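Local coordinates for protein acetyltransferase (Agrobacterium tumefaciens, PDB 2FSR) that probably transfers an acetyl group from acetyl-CoA to an acceptor substrate, as a member of the GNAT family of N-acetyltransferases, at residues 75-89 against 101-113. Sequence-based numbering, arbitrary orientation.
Sequences HDLANWHFFGHGALM and QIGINHGPLFPEK
Strands 87-89 and 101-105 run antiparallel, their axes 4.5 Å apart, with L88 and I102 as the hydrogen-bonded pair, while helix 75-83 crosses strand 101-105 at 52°. L88 N to I102 O (2.7 Å) and I102 N to L88 O form the reciprocal pair; two residues further along, I104 N binds G86 O. A87 faces G103, their CA atoms only 3.7 Å apart. From the helix, three polar side chains reach the strand and the residue after it. D76 OD2 takes the Q101 amide NE2 from above the carboxylate plane (2.9 Å), the amide plane standing at 89° to the carboxylate; a water donates to the same oxygen and to Q101 OE1. A second water joins D76 OD1 to N105 OD1. N105 OD1 also accepts H75 NE2 (2.8 Å) and sits in the plane of that imidazole. With its CG anti to the backbone N (chi1 153°), the H75 ring is set beside N105, and CE1 lies 3.5 Å from F110 CE2. N79 OD1 accepts H106 N, securing the backbone where the strand ends. Past the helix, the H85 ring is fixed on several sides: ND1 donates to I104 O from well above the carbonyl plane, I104 CG2 lies over one face and F83 CB over the other, and K113 NZ donates in the ring plane to NE2 (2.8 Å). That ammonium also binds H106 ND1 and, through water, F83 O. F83 in turn receives H106 CB over the centre of its ring. On the other side of the sheet, I102 and I104 pack against helix 128-143. A helix leading through a short turn into an antiparallel hairpin, and lying across one sheet face, is consistent with the N-terminal half of the GNAT alpha/beta fold.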
ATOM      1  N   HIS A  75       4.983  -4.167 -10.097  1.00  6.43           N
ATOM      2  CA  HIS A  75       3.710  -4.733  -9.596  1.00  6.39           C
ATOM      3  C   HIS A  75       2.879  -3.604  -8.964  1.00  7.28           C
ATOM      4  O   HIS A  75       1.667  -3.487  -9.206  1.00  7.82           O
ATOM      5  CB  HIS A  75       4.036  -5.848  -8.597  1.00  6.13           C
ATOM      6  CG  HIS A  75       2.977  -6.084  -7.568  1.00  6.17           C
ATOM      7  ND1 HIS A  75       2.094  -7.140  -7.653  1.00  7.14           N
ATOM      8  CD2 HIS A  75       2.689  -5.427  -6.417  1.00  8.79           C
ATOM      9  CE1 HIS A  75       1.296  -7.117  -6.594  1.00  7.51           C
ATOM     10  NE2 HIS A  75       1.653  -6.105  -5.818  1.00  8.91           N
ATOM     11  N   ASP A  76       3.551  -2.759  -8.180  1.00  7.11           N
ATOM     12  CA  ASP A  76       2.870  -1.664  -7.487  1.00  6.74           C
ATOM     13  C   ASP A  76       2.117  -0.715  -8.453  1.00  6.39           C
ATOM     14  O   ASP A  76       1.002  -0.274  -8.195  1.00  7.17           O
ATOM     15  CB  ASP A  76       3.890  -0.865  -6.677  1.00  6.70           C
ATOM     16  CG  ASP A  76       4.414  -1.607  -5.442  1.00  7.33           C
ATOM     17  OD1 ASP A  76       3.739  -2.547  -4.947  1.00  9.47           O
ATOM     18  OD2 ASP A  76       5.490  -1.204  -4.924  1.00  8.52           O
ATOM     19  N   LEU A  77       2.755  -0.411  -9.589  1.00  6.37           N
ATOM     20  CA  LEU A  77       2.161   0.435 -10.602  1.00  6.94           C
ATOM     21  C   LEU A  77       1.153  -0.357 -11.432  1.00  7.54           C
ATOM     22  O   LEU A  77       0.021   0.090 -11.618  1.00  8.24           O
ATOM     23  CB  LEU A  77       3.271   1.040 -11.486  1.00  7.52           C
ATOM     24  CG  LEU A  77       2.852   1.960 -12.640  1.00  8.56           C
ATOM     25  CD1 LEU A  77       2.314   1.209 -13.847  1.00 10.61           C
ATOM     26  CD2 LEU A  77       1.841   3.054 -12.204  1.00 10.36           C
ATOM     27  N   ALA A  78       1.555  -1.542 -11.896  1.00  6.48           N
ATOM     28  CA  ALA A  78       0.741  -2.342 -12.828  1.00  7.42           C
ATOM     29  C   ALA A  78      -0.591  -2.828 -12.266  1.00  7.22           C
ATOM     30  O   ALA A  78      -1.541  -3.065 -13.033  1.00  8.12           O
ATOM     31  CB  ALA A  78       1.530  -3.528 -13.362  1.00  6.76           C
ATOM     32  N   ASN A  79      -0.670  -2.978 -10.940  1.00  6.97           N
ATOM     33  CA  ASN A  79      -1.928  -3.423 -10.339  1.00  7.28           C
ATOM     34  C   ASN A  79      -3.105  -2.520 -10.736  1.00  7.75           C
ATOM     35  O   ASN A  79      -4.231  -2.993 -10.867  1.00  6.72           O
ATOM     36  CB  ASN A  79      -1.809  -3.551  -8.809  1.00  8.70           C
ATOM     37  CG  ASN A  79      -1.385  -4.946  -8.356  1.00  9.40           C
ATOM     38  OD1 ASN A  79      -1.999  -5.518  -7.446  1.00 10.86           O
ATOM     39  ND2 ASN A  79      -0.351  -5.507  -8.976  1.00  8.53           N
ATOM     40  N   TRP A  80      -2.859  -1.219 -10.917  1.00  7.13           N
ATOM     41  CA  TRP A  80      -3.940  -0.283 -11.312  1.00  7.54           C
ATOM     42  C   TRP A  80      -4.591  -0.715 -12.629  1.00  8.64           C
ATOM     43  O   TRP A  80      -5.808  -0.855 -12.707  1.00  8.72           O
ATOM     44  CB  TRP A  80      -3.434   1.165 -11.391  1.00  8.23           C
ATOM     45  CG  TRP A  80      -3.190   1.714 -10.042  1.00  6.70           C
ATOM     46  CD1 TRP A  80      -1.980   1.837  -9.408  1.00  8.11           C
ATOM     47  CD2 TRP A  80      -4.182   2.188  -9.110  1.00  8.46           C
ATOM     48  NE1 TRP A  80      -2.167   2.379  -8.132  1.00  8.46           N
ATOM     49  CE2 TRP A  80      -3.505   2.599  -7.936  1.00  8.18           C
ATOM     50  CE3 TRP A  80      -5.579   2.311  -9.165  1.00  8.83           C
ATOM     51  CZ2 TRP A  80      -4.188   3.107  -6.807  1.00  9.16           C
ATOM     52  CZ3 TRP A  80      -6.249   2.833  -8.062  1.00  9.00           C
ATOM     53  CH2 TRP A  80      -5.556   3.223  -6.893  1.00  8.02           C
ATOM     54  N   HIS A  81      -3.757  -0.977 -13.626  1.00  8.76           N
ATOM     55  CA  HIS A  81      -4.228  -1.430 -14.933  1.00 10.06           C
ATOM     56  C   HIS A  81      -4.959  -2.759 -14.847  1.00 10.64           C
ATOM     57  O   HIS A  81      -5.988  -2.958 -15.505  1.00 12.21           O
ATOM     58  CB  HIS A  81      -3.019  -1.563 -15.859  1.00  9.91           C
ATOM     59  CG  HIS A  81      -3.353  -1.939 -17.268  1.00 10.59           C
ATOM     60  ND1 HIS A  81      -3.681  -1.002 -18.223  1.00 13.26           N
ATOM     61  CD2 HIS A  81      -3.359  -3.140 -17.893  1.00 12.55           C
ATOM     62  CE1 HIS A  81      -3.908  -1.617 -19.373  1.00 14.26           C
ATOM     63  NE2 HIS A  81      -3.714  -2.914 -19.201  1.00 12.50           N
ATOM     64  N   PHE A  82      -4.430  -3.672 -14.036  1.00 10.45           N
ATOM     65  CA  PHE A  82      -4.942  -5.036 -13.979  1.00 10.74           C
ATOM     66  C   PHE A  82      -6.182  -5.195 -13.112  1.00 11.16           C
ATOM     67  O   PHE A  82      -7.047  -6.039 -13.428  1.00 12.21           O
ATOM     68  CB  PHE A  82      -3.866  -5.971 -13.463  1.00 11.30           C
ATOM     69  CG  PHE A  82      -2.686  -6.153 -14.397  1.00 10.32           C
ATOM     70  CD1 PHE A  82      -2.843  -6.235 -15.793  1.00  8.54           C
ATOM     71  CD2 PHE A  82      -1.407  -6.310 -13.856  1.00 10.94           C
ATOM     72  CE1 PHE A  82      -1.721  -6.439 -16.618  1.00  9.03           C
ATOM     73  CE2 PHE A  82      -0.294  -6.517 -14.672  1.00 11.17           C
ATOM     74  CZ  PHE A  82      -0.447  -6.565 -16.043  1.00 10.64           C
ATOM     75  N   PHE A  83      -6.243  -4.436 -12.010  1.00 10.21           N
ATOM     76  CA  PHE A  83      -7.271  -4.660 -10.978  1.00 10.43           C
ATOM     77  C   PHE A  83      -8.070  -3.444 -10.577  1.00 10.25           C
ATOM     78  O   PHE A  83      -9.095  -3.591  -9.891  1.00 11.45           O
ATOM     79  CB  PHE A  83      -6.649  -5.229  -9.698  1.00 10.28           C
ATOM     80  CG  PHE A  83      -5.840  -6.454  -9.919  1.00 10.93           C
ATOM     81  CD1 PHE A  83      -6.444  -7.637 -10.342  1.00 11.83           C
ATOM     82  CD2 PHE A  83      -4.468  -6.424  -9.701  1.00 11.25           C
ATOM     83  CE1 PHE A  83      -5.670  -8.772 -10.570  1.00 12.80           C
ATOM     84  CE2 PHE A  83      -3.685  -7.541  -9.918  1.00 12.05           C
ATOM     85  CZ  PHE A  83      -4.290  -8.723 -10.360  1.00 12.02           C
ATOM     86  N   GLY A  84      -7.619  -2.253 -10.953  1.00  8.82           N
ATOM     87  CA  GLY A  84      -8.306  -1.010 -10.561  1.00  9.13           C
ATOM     88  C   GLY A  84      -7.942  -0.515  -9.165  1.00  8.79           C
ATOM     89  O   GLY A  84      -8.588   0.379  -8.624  1.00  9.41           O
ATOM     90  N   HIS A  85      -6.884  -1.103  -8.621  1.00  8.22           N
ATOM     91  CA  HIS A  85      -6.258  -0.673  -7.364  1.00  8.15           C
ATOM     92  C   HIS A  85      -4.769  -0.997  -7.451  1.00  8.42           C
ATOM     93  O   HIS A  85      -4.338  -1.756  -8.340  1.00  7.73           O
ATOM     94  CB  HIS A  85      -6.891  -1.379  -6.151  1.00  8.67           C
ATOM     95  CG  HIS A  85      -6.736  -2.875  -6.174  1.00  8.82           C
ATOM     96  ND1 HIS A  85      -5.516  -3.506  -6.047  1.00  8.17           N
ATOM     97  CD2 HIS A  85      -7.649  -3.864  -6.364  1.00  8.47           C
ATOM     98  CE1 HIS A  85      -5.689  -4.820  -6.117  1.00  9.57           C
ATOM     99  NE2 HIS A  85      -6.975  -5.061  -6.314  1.00  8.44           N
ATOM    100  N   GLY A  86      -3.970  -0.403  -6.556  1.00  8.32           N
ATOM    101  CA  GLY A  86      -2.519  -0.562  -6.618  1.00  7.81           C
ATOM    102  C   GLY A  86      -1.855   0.346  -5.609  1.00  7.63           C
ATOM    103  O   GLY A  86      -2.492   0.748  -4.629  1.00  8.22           O
ATOM    104  N   ALA A  87      -0.576   0.649  -5.829  1.00  7.19           N
ATOM    105  CA  ALA A  87       0.176   1.475  -4.877  1.00  6.65           C
ATOM    106  C   ALA A  87       0.100   2.942  -5.239  1.00  6.41           C
ATOM    107  O   ALA A  87      -0.050   3.306  -6.424  1.00  6.15           O
ATOM    108  CB  ALA A  87       1.632   1.049  -4.855  1.00  7.06           C
ATOM    109  N   LEU A  88       0.228   3.772  -4.207  1.00  6.30           N
ATOM    110  CA  LEU A  88       0.391   5.210  -4.378  1.00  6.85           C
ATOM    111  C   LEU A  88       1.563   5.632  -3.496  1.00  6.68           C
ATOM    112  O   LEU A  88       1.767   5.073  -2.397  1.00  7.30           O
ATOM    113  CB  LEU A  88      -0.876   5.950  -3.940  1.00  6.53           C
ATOM    114  CG  LEU A  88      -2.147   5.626  -4.745  1.00  6.96           C
ATOM    115  CD1 LEU A  88      -3.411   6.137  -4.048  1.00  8.68           C
ATOM    116  CD2 LEU A  88      -2.033   6.164  -6.164  1.00  8.80           C
HETATM  117  N   MSE A  89       2.363   6.573  -3.992  1.00  7.08           N
HETATM  118  CA  MSE A  89       3.432   7.123  -3.174  1.00  7.76           C
HETATM  119  C   MSE A  89       2.835   8.141  -2.225  1.00  8.19           C
HETATM  120  O   MSE A  89       1.900   8.853  -2.589  1.00  8.22           O
HETATM  121  CB  MSE A  89       4.504   7.773  -4.047  1.00  8.30           C
HETATM  122  CG  MSE A  89       5.207   6.842  -5.058  1.00  9.38           C
HETATM  123 SE   MSE A  89       5.827   5.135  -4.370  0.75 13.15          SE
HETATM  124  CE  MSE A  89       7.173   5.786  -3.114  1.00  9.84           C
ATOM    125  N   GLN A 101       4.979   4.743   0.962  1.00  7.24           N
ATOM    126  CA  GLN A 101       4.083   4.159  -0.029  1.00  7.72           C
ATOM    127  C   GLN A 101       2.957   3.433   0.687  1.00  7.46           C
ATOM    128  O   GLN A 101       3.157   2.843   1.763  1.00  8.07           O
ATOM    129  CB  GLN A 101       4.863   3.193  -0.916  1.00  8.23           C
ATOM    130  CG  GLN A 101       4.049   2.615  -2.078  1.00  8.64           C
ATOM    131  CD  GLN A 101       4.706   1.382  -2.652  1.00  9.69           C
ATOM    132  OE1 GLN A 101       4.779   0.358  -1.981  1.00 12.12           O
ATOM    133  NE2 GLN A 101       5.220   1.483  -3.891  1.00  8.70           N
ATOM    134  N   ILE A 102       1.783   3.476   0.059  1.00  7.52           N
ATOM    135  CA  ILE A 102       0.605   2.731   0.498  1.00  7.82           C
ATOM    136  C   ILE A 102       0.038   1.996  -0.716  1.00  7.30           C
ATOM    137  O   ILE A 102       0.114   2.514  -1.830  1.00  7.76           O
ATOM    138  CB  ILE A 102      -0.470   3.692   1.109  1.00  7.97           C
ATOM    139  CG1 ILE A 102      -1.637   2.912   1.732  1.00 10.16           C
ATOM    140  CG2 ILE A 102      -0.984   4.693   0.066  1.00  8.84           C
ATOM    141  CD1 ILE A 102      -1.323   2.188   2.997  1.00 12.14           C
ATOM    142  N   GLY A 103      -0.495   0.789  -0.524  1.00  7.02           N
ATOM    143  CA  GLY A 103      -1.053   0.077  -1.687  1.00  7.52           C
ATOM    144  C   GLY A 103      -2.016  -1.039  -1.382  1.00  8.22           C
ATOM    145  O   GLY A 103      -2.061  -1.561  -0.270  1.00  8.21           O
ATOM    146  N   ILE A 104      -2.809  -1.381  -2.393  1.00  7.36           N
ATOM    147  CA  ILE A 104      -3.573  -2.608  -2.349  1.00  7.96           C
ATOM    148  C   ILE A 104      -3.092  -3.512  -3.484  1.00  7.87           C
ATOM    149  O   ILE A 104      -3.006  -3.086  -4.639  1.00  7.75           O
ATOM    150  CB  ILE A 104      -5.081  -2.353  -2.443  1.00  8.33           C
ATOM    151  CG1 ILE A 104      -5.556  -1.535  -1.239  1.00 10.24           C
ATOM    152  CG2 ILE A 104      -5.864  -3.666  -2.525  1.00  8.08           C
ATOM    153  CD1 ILE A 104      -6.931  -0.899  -1.453  1.00 11.21           C
ATOM    154  N   ASN A 105      -2.786  -4.738  -3.093  1.00  8.31           N
ATOM    155  CA  ASN A 105      -2.101  -5.729  -3.931  1.00  8.16           C
ATOM    156  C   ASN A 105      -3.013  -6.877  -4.286  1.00  7.86           C
ATOM    157  O   ASN A 105      -3.758  -7.371  -3.427  1.00  7.88           O
ATOM    158  CB  ASN A 105      -0.953  -6.307  -3.122  1.00  8.51           C
ATOM    159  CG  ASN A 105       0.039  -5.244  -2.702  1.00  9.64           C
ATOM    160  OD1 ASN A 105       0.782  -4.726  -3.537  1.00 10.07           O
ATOM    161  ND2 ASN A 105       0.022  -4.870  -1.430  1.00 12.99           N
ATOM    162  N   HIS A 106      -2.926  -7.372  -5.516  1.00  7.37           N
ATOM    163  CA  HIS A 106      -3.574  -8.655  -5.810  1.00  7.68           C
ATOM    164  C   HIS A 106      -2.737  -9.392  -6.856  1.00  7.43           C
ATOM    165  O   HIS A 106      -1.550  -9.075  -7.033  1.00  8.06           O
ATOM    166  CB  HIS A 106      -5.028  -8.451  -6.257  1.00  8.41           C
ATOM    167  CG  HIS A 106      -5.921  -9.641  -6.020  1.00  8.88           C
ATOM    168  ND1 HIS A 106      -7.197  -9.714  -6.535  1.00 11.20           N
ATOM    169  CD2 HIS A 106      -5.719 -10.800  -5.341  1.00  9.35           C
ATOM    170  CE1 HIS A 106      -7.747 -10.860  -6.175  1.00  9.96           C
ATOM    171  NE2 HIS A 106      -6.870 -11.545  -5.463  1.00 10.43           N
ATOM    172  N   GLY A 107      -3.351 -10.349  -7.538  1.00  7.49           N
ATOM    173  CA  GLY A 107      -2.619 -11.170  -8.489  1.00  7.39           C
ATOM    174  C   GLY A 107      -2.121 -12.460  -7.852  1.00  7.62           C
ATOM    175  O   GLY A 107      -2.440 -12.760  -6.698  1.00  8.28           O
ATOM    176  N   PRO A 108      -1.321 -13.252  -8.603  1.00  7.50           N
ATOM    177  CA  PRO A 108      -0.978 -14.623  -8.196  1.00  8.25           C
ATOM    178  C   PRO A 108      -0.194 -14.767  -6.902  1.00  8.53           C
ATOM    179  O   PRO A 108      -0.124 -15.865  -6.358  1.00 10.10           O
ATOM    180  CB  PRO A 108      -0.159 -15.149  -9.391  1.00  8.99           C
ATOM    181  CG  PRO A 108       0.414 -13.910 -10.001  1.00 10.50           C
ATOM    182  CD  PRO A 108      -0.708 -12.900  -9.902  1.00  8.33           C
ATOM    183  N   LEU A 109       0.387 -13.680  -6.396  1.00  7.78           N
ATOM    184  CA  LEU A 109       1.220 -13.764  -5.200  1.00  9.21           C
ATOM    185  C   LEU A 109       0.463 -13.378  -3.937  1.00  9.85           C
ATOM    186  O   LEU A 109       1.016 -13.459  -2.851  1.00 10.70           O
ATOM    187  CB  LEU A 109       2.471 -12.889  -5.356  1.00  8.97           C
ATOM    188  CG  LEU A 109       3.306 -13.102  -6.617  1.00  9.74           C
ATOM    189  CD1 LEU A 109       4.559 -12.220  -6.538  1.00 11.32           C
ATOM    190  CD2 LEU A 109       3.665 -14.559  -6.765  1.00 11.58           C
ATOM    191  N   PHE A 110      -0.801 -12.990  -4.103  1.00  9.13           N
ATOM    192  CA  PHE A 110      -1.633 -12.546  -2.959  1.00  9.38           C
ATOM    193  C   PHE A 110      -2.952 -13.307  -2.916  1.00  9.27           C
ATOM    194  O   PHE A 110      -3.813 -13.102  -3.776  1.00 10.50           O
ATOM    195  CB  PHE A 110      -1.911 -11.047  -3.077  1.00  9.95           C
ATOM    196  CG  PHE A 110      -0.699 -10.206  -2.875  1.00 10.22           C
ATOM    197  CD1 PHE A 110      -0.395  -9.678  -1.619  1.00 11.12           C
ATOM    198  CD2 PHE A 110       0.174  -9.955  -3.940  1.00 10.89           C
ATOM    199  CE1 PHE A 110       0.765  -8.916  -1.427  1.00 10.98           C
ATOM    200  CE2 PHE A 110       1.341  -9.193  -3.747  1.00  9.26           C
ATOM    201  CZ  PHE A 110       1.623  -8.667  -2.503  1.00 11.45           C
ATOM    202  N   PRO A 111      -3.118 -14.203  -1.921  1.00  9.22           N
ATOM    203  CA  PRO A 111      -4.377 -14.989  -1.886  1.00  9.33           C
ATOM    204  C   PRO A 111      -5.664 -14.167  -1.773  1.00  9.64           C
ATOM    205  O   PRO A 111      -6.711 -14.612  -2.243  1.00 10.01           O
ATOM    206  CB  PRO A 111      -4.194 -15.886  -0.653  1.00 10.29           C
ATOM    207  CG  PRO A 111      -2.705 -15.979  -0.475  1.00 10.61           C
ATOM    208  CD  PRO A 111      -2.153 -14.654  -0.902  1.00  9.66           C
ATOM    209  N   GLU A 112      -5.586 -12.990  -1.140  1.00  8.74           N
ATOM    210  CA  GLU A 112      -6.678 -12.037  -1.085  1.00  8.53           C
ATOM    211  C   GLU A 112      -6.121 -10.635  -1.328  1.00  8.45           C
ATOM    212  O   GLU A 112      -4.904 -10.424  -1.168  1.00  8.44           O
ATOM    213  CB  GLU A 112      -7.343 -12.106   0.296  1.00  8.55           C
ATOM    214  CG  GLU A 112      -8.072 -13.446   0.537  1.00  9.58           C
ATOM    215  CD  GLU A 112      -8.874 -13.456   1.835  1.00  9.30           C
ATOM    216  OE1 GLU A 112      -8.292 -13.821   2.877  1.00  9.76           O
ATOM    217  OE2 GLU A 112     -10.060 -13.060   1.795  1.00 12.55           O
ATOM    218  N   LYS A 113      -7.002  -9.703  -1.703  1.00  7.43           N
ATOM    219  CA  LYS A 113      -6.603  -8.284  -1.896  1.00  7.63           C
ATOM    220  C   LYS A 113      -6.045  -7.745  -0.592  1.00  7.84           C
ATOM    221  O   LYS A 113      -6.670  -7.873   0.455  1.00  8.02           O
ATOM    222  CB  LYS A 113      -7.751  -7.432  -2.432  1.00  8.19           C
ATOM    223  CG  LYS A 113      -8.188  -7.824  -3.845  1.00  7.36           C
ATOM    224  CD  LYS A 113      -9.257  -6.884  -4.373  1.00  8.50           C
ATOM    225  CE  LYS A 113      -9.755  -7.307  -5.748  1.00  8.01           C
ATOM    226  NZ  LYS A 113      -8.718  -7.211  -6.825  1.00  7.87           N
TER
HETATM  227  O   HOH W   1       6.139  -1.990  -2.364  1.00 14.93           O
HETATM  228  O   HOH W   2       1.369  -2.098  -3.685  1.00 18.11           O
HETATM  229  O   HOH W   3     -10.038  -6.142  -9.042  1.00 20.18           O